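Local coordinates for sarcoplasmic calcium-binding proteins II, V, VI, and VII (Branchiostoma lanceolatum, PDB 2SAS), which binds calcium ions through EF-hand loops in muscle, where it seems to be more abundant in fast-contracting muscles, as parvalbumins are, at residues 3-17 with 167-181. Sequence-based numbering, arbitrary orientation.
Sequences NDFQKQKIKFTFDFF and RLLTSPAADAGNTLM
Lys9, on the first helix of EF-hand 1, reaches the C-terminal end of helix 158-170, joining that first helix to the last helix of the chain and the tail that follows it. Its NZ donates to Ser171 O (2.7 Å), the first carbonyl beyond the helix, and weakly to Arg167 O in the last turn; a bend at chi3 (-53°) turns the amine that way. A methionine in its place would probably leave Ser171 O without this donor and the helix end less firmly tied to helix 4-18. At Asn3, the N-cap of helix 4-18, OD1 accepts from Gln6 N, while ND2 donates to a lone pair of Pro172 O, which lies near the plane of the Asn3 amide (3.1 Å, N-H...O 162°). Thr13 OG1 donates to Ile10 O and is also hydrogen-bonded with Tyr82 OH.

Apolar and ring contacts make up the remainder. Leu168 CD1 and Thr13 CG2 meet tip to tip at 3.4 Å, with Phe17 CE2 also against CD1. The Phe5 ring takes Lys9 CD over one face and turns its edge to the Asn178 amide, CZ to ND2 3.3 Å. Phe16 CD1 lies over one face of Phe12, offset toward the rim, and Met181 over the opposite face: SD makes a Met-aromatic contact, and CG sits 3.3 Å from the ring centroid, 4° off the normal.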
loop_
_atom_site.group_PDB
_atom_site.type_symbol
_atom_site.label_atom_id
_atom_site.label_comp_id
_atom_site.label_asym_id
_atom_site.label_seq_id
_atom_site.Cartn_x
_atom_site.Cartn_y
_atom_site.Cartn_z
ATOM N N ASN A 3 -7.659 17.349 6.469
ATOM C CA ASN A 3 -7.912 17.368 4.987
ATOM C C ASN A 3 -7.764 15.923 4.534
ATOM O O ASN A 3 -7.440 15.021 5.361
ATOM C CB ASN A 3 -7.015 18.404 4.360
ATOM C CG ASN A 3 -5.514 18.192 4.560
ATOM O OD1 ASN A 3 -5.088 17.093 4.889
ATOM N ND2 ASN A 3 -4.701 19.218 4.354
ATOM N N ASP A 4 -7.941 15.709 3.248
ATOM C CA ASP A 4 -7.894 14.430 2.580
ATOM C C ASP A 4 -6.551 13.718 2.902
ATOM O O ASP A 4 -6.589 12.610 3.417
ATOM C CB ASP A 4 -8.163 14.520 1.090
ATOM C CG ASP A 4 -9.604 14.778 0.707
ATOM O OD1 ASP A 4 -10.461 14.769 1.571
ATOM O OD2 ASP A 4 -9.906 15.048 -0.487
ATOM N N PHE A 5 -5.491 14.414 2.588
ATOM C CA PHE A 5 -4.110 14.026 2.778
ATOM C C PHE A 5 -3.869 13.513 4.197
ATOM O O PHE A 5 -3.287 12.433 4.372
ATOM C CB PHE A 5 -3.115 15.146 2.442
ATOM C CG PHE A 5 -1.693 14.714 2.576
ATOM C CD1 PHE A 5 -1.202 13.654 1.809
ATOM C CD2 PHE A 5 -0.859 15.357 3.510
ATOM C CE1 PHE A 5 0.143 13.225 1.983
ATOM C CE2 PHE A 5 0.461 14.975 3.641
ATOM C CZ PHE A 5 0.976 13.945 2.865
ATOM N N GLN A 6 -4.316 14.330 5.163
ATOM C CA GLN A 6 -4.163 13.945 6.553
ATOM C C GLN A 6 -4.840 12.604 6.838
ATOM O O GLN A 6 -4.293 11.734 7.511
ATOM C CB GLN A 6 -4.721 15.018 7.524
ATOM C CG GLN A 6 -3.797 16.229 7.546
ATOM C CD GLN A 6 -4.291 17.262 8.538
ATOM O OE1 GLN A 6 -3.600 17.600 9.491
ATOM N NE2 GLN A 6 -5.495 17.772 8.201
ATOM N N LYS A 7 -6.061 12.463 6.346
ATOM C CA LYS A 7 -6.899 11.297 6.539
ATOM C C LYS A 7 -6.344 10.058 5.862
ATOM O O LYS A 7 -6.584 8.932 6.365
ATOM C CB LYS A 7 -8.364 11.533 6.146
ATOM C CG LYS A 7 -9.061 12.332 7.254
ATOM C CD LYS A 7 -10.113 13.285 6.731
ATOM C CE LYS A 7 -11.091 12.604 5.812
ATOM N NZ LYS A 7 -11.930 13.656 5.136
ATOM N N GLN A 8 -5.641 10.299 4.802
ATOM C CA GLN A 8 -4.979 9.241 4.003
ATOM C C GLN A 8 -3.872 8.571 4.834
ATOM O O GLN A 8 -3.774 7.321 4.861
ATOM C CB GLN A 8 -4.420 9.848 2.751
ATOM C CG GLN A 8 -3.977 9.009 1.602
ATOM C CD GLN A 8 -3.274 9.841 0.520
ATOM O OE1 GLN A 8 -3.733 10.897 0.061
ATOM N NE2 GLN A 8 -2.123 9.277 0.147
ATOM N N LYS A 9 -3.066 9.376 5.481
ATOM C CA LYS A 9 -1.921 8.971 6.302
ATOM C C LYS A 9 -2.442 8.388 7.591
ATOM O O LYS A 9 -1.793 7.481 8.127
ATOM C CB LYS A 9 -0.901 10.083 6.591
ATOM C CG LYS A 9 -0.553 10.891 5.324
ATOM C CD LYS A 9 0.417 12.006 5.618
ATOM C CE LYS A 9 -0.063 12.902 6.768
ATOM N NZ LYS A 9 0.712 14.130 6.941
ATOM N N ILE A 10 -3.542 8.929 8.099
ATOM C CA ILE A 10 -4.146 8.336 9.312
ATOM C C ILE A 10 -4.630 6.913 8.976
ATOM O O ILE A 10 -4.413 5.934 9.698
ATOM C CB ILE A 10 -5.184 9.249 10.005
ATOM C CG1 ILE A 10 -4.435 10.487 10.630
ATOM C CG2 ILE A 10 -5.824 8.457 11.166
ATOM C CD1 ILE A 10 -5.277 11.774 10.796
ATOM N N LYS A 11 -5.260 6.754 7.837
ATOM C CA LYS A 11 -5.717 5.420 7.412
ATOM C C LYS A 11 -4.470 4.522 7.388
ATOM O O LYS A 11 -4.453 3.423 7.958
ATOM C CB LYS A 11 -6.478 5.455 6.119
ATOM C CG LYS A 11 -7.224 4.158 5.729
ATOM C CD LYS A 11 -8.007 3.578 6.922
ATOM C CE LYS A 11 -9.025 2.586 6.405
ATOM N NZ LYS A 11 -8.353 1.307 6.002
ATOM N N PHE A 12 -3.403 5.035 6.757
ATOM C CA PHE A 12 -2.129 4.351 6.656
ATOM C C PHE A 12 -1.685 3.771 7.974
ATOM O O PHE A 12 -1.365 2.565 8.001
ATOM C CB PHE A 12 -1.028 5.174 6.017
ATOM C CG PHE A 12 0.281 4.475 5.808
ATOM C CD1 PHE A 12 1.254 4.464 6.791
ATOM C CD2 PHE A 12 0.520 3.831 4.582
ATOM C CE1 PHE A 12 2.492 3.841 6.563
ATOM C CE2 PHE A 12 1.757 3.215 4.345
ATOM C CZ PHE A 12 2.736 3.224 5.332
ATOM N N THR A 13 -1.603 4.530 9.024
ATOM C CA THR A 13 -1.198 3.983 10.354
ATOM C C THR A 13 -2.208 3.017 10.919
ATOM O O THR A 13 -1.867 2.055 11.688
ATOM C CB THR A 13 -0.909 5.196 11.317
ATOM O OG1 THR A 13 -2.197 5.810 11.612
ATOM C CG2 THR A 13 0.016 6.241 10.679
ATOM N N PHE A 14 -3.495 3.204 10.629
ATOM C CA PHE A 14 -4.521 2.286 11.204
ATOM C C PHE A 14 -4.147 0.908 10.666
ATOM O O PHE A 14 -3.858 -0.035 11.393
ATOM C CB PHE A 14 -5.929 2.757 10.826
ATOM C CG PHE A 14 -7.126 2.043 11.353
ATOM C CD1 PHE A 14 -7.651 2.320 12.620
ATOM C CD2 PHE A 14 -7.760 1.075 10.596
ATOM C CE1 PHE A 14 -8.751 1.628 13.130
ATOM C CE2 PHE A 14 -8.864 0.367 11.044
ATOM C CZ PHE A 14 -9.336 0.669 12.320
ATOM N N ASP A 15 -4.103 0.879 9.334
ATOM C CA ASP A 15 -3.885 -0.295 8.527
ATOM C C ASP A 15 -2.585 -1.060 8.616
ATOM O O ASP A 15 -2.634 -2.290 8.506
ATOM C CB ASP A 15 -4.093 0.061 7.034
ATOM C CG ASP A 15 -5.518 0.229 6.603
ATOM O OD1 ASP A 15 -6.416 0.137 7.438
ATOM O OD2 ASP A 15 -5.747 0.433 5.384
ATOM N N PHE A 16 -1.472 -0.370 8.680
ATOM C CA PHE A 16 -0.132 -0.948 8.687
ATOM C C PHE A 16 0.469 -1.015 10.054
ATOM O O PHE A 16 1.281 -1.895 10.360
ATOM C CB PHE A 16 0.792 -0.099 7.765
ATOM C CG PHE A 16 0.474 -0.381 6.329
ATOM C CD1 PHE A 16 -0.726 0.060 5.788
ATOM C CD2 PHE A 16 1.368 -1.132 5.581
ATOM C CE1 PHE A 16 -1.050 -0.263 4.443
ATOM C CE2 PHE A 16 1.078 -1.449 4.251
ATOM C CZ PHE A 16 -0.137 -1.050 3.719
ATOM N N PHE A 17 0.127 -0.111 10.921
ATOM C CA PHE A 17 0.774 -0.116 12.248
ATOM C C PHE A 17 -0.145 -0.697 13.315
ATOM O O PHE A 17 0.408 -0.937 14.399
ATOM C CB PHE A 17 1.209 1.268 12.621
ATOM C CG PHE A 17 2.059 2.080 11.740
ATOM C CD1 PHE A 17 2.768 1.506 10.650
ATOM C CD2 PHE A 17 2.279 3.427 12.073
ATOM C CE1 PHE A 17 3.622 2.293 9.888
ATOM C CE2 PHE A 17 3.141 4.212 11.300
ATOM C CZ PHE A 17 3.824 3.633 10.217
ATOM N N ARG A 167 5.355 13.757 11.910
ATOM C CA ARG A 167 4.944 14.455 10.681
ATOM C C ARG A 167 3.973 13.637 9.847
ATOM O O ARG A 167 3.178 14.269 9.125
ATOM C CB ARG A 167 6.144 14.853 9.846
ATOM C CG ARG A 167 7.063 15.860 10.564
ATOM C CD ARG A 167 8.285 15.903 9.655
ATOM N NE ARG A 167 9.150 17.001 10.023
ATOM C CZ ARG A 167 8.978 18.223 9.487
ATOM N NH1 ARG A 167 8.017 18.383 8.562
ATOM N NH2 ARG A 167 9.778 19.223 9.831
ATOM N N LEU A 168 4.100 12.353 9.930
ATOM C CA LEU A 168 3.240 11.407 9.215
ATOM C C LEU A 168 1.803 11.533 9.775
ATOM O O LEU A 168 0.821 11.460 9.072
ATOM C CB LEU A 168 3.744 9.968 9.506
ATOM C CG LEU A 168 3.365 8.827 8.610
ATOM C CD1 LEU A 168 2.891 7.600 9.417
ATOM C CD2 LEU A 168 2.275 9.168 7.614
ATOM N N LEU A 169 1.755 11.635 11.105
ATOM C CA LEU A 169 0.499 11.729 11.829
ATOM C C LEU A 169 -0.129 13.133 11.728
ATOM O O LEU A 169 -1.378 13.216 11.654
ATOM C CB LEU A 169 0.705 11.231 13.258
ATOM C CG LEU A 169 0.333 9.823 13.670
ATOM C CD1 LEU A 169 -1.066 9.410 13.215
ATOM C CD2 LEU A 169 1.334 8.842 13.024
ATOM N N THR A 170 0.657 14.184 11.751
ATOM C CA THR A 170 0.043 15.521 11.769
ATOM C C THR A 170 0.128 16.521 10.683
ATOM O O THR A 170 -0.864 17.338 10.581
ATOM C CB THR A 170 0.478 16.176 13.154
ATOM O OG1 THR A 170 1.905 16.387 13.045
ATOM C CG2 THR A 170 0.130 15.257 14.342
ATOM N N SER A 171 1.088 16.503 9.772
ATOM C CA SER A 171 1.184 17.554 8.758
ATOM C C SER A 171 0.014 17.575 7.799
ATOM O O SER A 171 -0.433 16.529 7.353
ATOM C CB SER A 171 2.465 17.463 7.925
ATOM O OG SER A 171 3.548 17.232 8.820
ATOM N N PRO A 172 -0.360 18.808 7.496
ATOM C CA PRO A 172 -1.448 19.030 6.546
ATOM C C PRO A 172 -0.867 19.047 5.152
ATOM O O PRO A 172 -1.632 19.288 4.204
ATOM C CB PRO A 172 -2.033 20.352 7.051
ATOM C CG PRO A 172 -0.857 21.121 7.497
ATOM C CD PRO A 172 0.115 20.076 8.057
ATOM N N ALA A 173 0.418 18.785 4.970
ATOM C CA ALA A 173 1.126 18.793 3.705
ATOM C C ALA A 173 2.282 17.808 3.603
ATOM O O ALA A 173 2.982 17.644 4.605
ATOM C CB ALA A 173 1.746 20.205 3.485
ATOM N N ALA A 174 2.516 17.328 2.396
ATOM C CA ALA A 174 3.596 16.381 2.093
ATOM C C ALA A 174 4.952 16.899 2.517
ATOM O O ALA A 174 5.405 17.973 2.098
ATOM C CB ALA A 174 3.563 16.038 0.613
ATOM N N ASP A 175 5.603 16.138 3.401
ATOM C CA ASP A 175 6.935 16.519 3.927
ATOM C C ASP A 175 7.668 15.192 4.162
ATOM O O ASP A 175 7.163 14.116 3.753
ATOM C CB ASP A 175 6.713 17.388 5.159
ATOM C CG ASP A 175 6.061 16.735 6.368
ATOM O OD1 ASP A 175 5.746 15.538 6.405
ATOM O OD2 ASP A 175 5.871 17.384 7.420
ATOM N N ALA A 176 8.783 15.261 4.827
ATOM C CA ALA A 176 9.610 14.104 5.153
ATOM C C ALA A 176 8.869 12.984 5.848
ATOM O O ALA A 176 9.373 11.824 5.703
ATOM C CB ALA A 176 10.825 14.511 6.029
ATOM N N GLY A 177 7.799 13.278 6.584
ATOM C CA GLY A 177 7.058 12.173 7.311
ATOM C C GLY A 177 6.537 11.230 6.244
ATOM O O GLY A 177 6.247 10.046 6.449
ATOM N N ASN A 178 6.417 11.667 5.005
ATOM C CA ASN A 178 5.965 10.802 3.925
ATOM C C ASN A 178 6.894 9.601 3.640
ATOM O O ASN A 178 6.382 8.685 2.988
ATOM C CB ASN A 178 5.753 11.530 2.630
ATOM C CG ASN A 178 4.569 12.463 2.501
ATOM O OD1 ASN A 178 4.121 12.644 1.358
ATOM N ND2 ASN A 178 4.105 13.091 3.540
ATOM N N THR A 179 8.130 9.647 4.012
ATOM C CA THR A 179 9.165 8.621 3.782
ATOM C C THR A 179 8.866 7.290 4.427
ATOM O O THR A 179 9.314 6.249 3.916
ATOM C CB THR A 179 10.605 9.141 4.148
ATOM O OG1 THR A 179 10.607 9.408 5.554
ATOM C CG2 THR A 179 10.912 10.464 3.391
ATOM N N LEU A 180 8.028 7.384 5.452
ATOM C CA LEU A 180 7.601 6.205 6.212
ATOM C C LEU A 180 6.574 5.421 5.421
ATOM O O LEU A 180 6.297 4.260 5.724
ATOM C CB LEU A 180 7.243 6.680 7.603
ATOM C CG LEU A 180 8.328 7.398 8.410
ATOM C CD1 LEU A 180 7.785 7.803 9.778
ATOM C CD2 LEU A 180 9.476 6.395 8.622
ATOM N N MET A 181 6.018 6.006 4.386
ATOM C CA MET A 181 5.010 5.311 3.551
ATOM C C MET A 181 5.783 4.890 2.284
ATOM O O MET A 181 5.270 4.368 1.301
ATOM C CB MET A 181 3.786 6.151 3.247
ATOM C CG MET A 181 2.947 6.612 4.386
ATOM S SD MET A 181 1.630 7.771 3.781
ATOM C CE MET A 181 2.536 9.176 3.240
#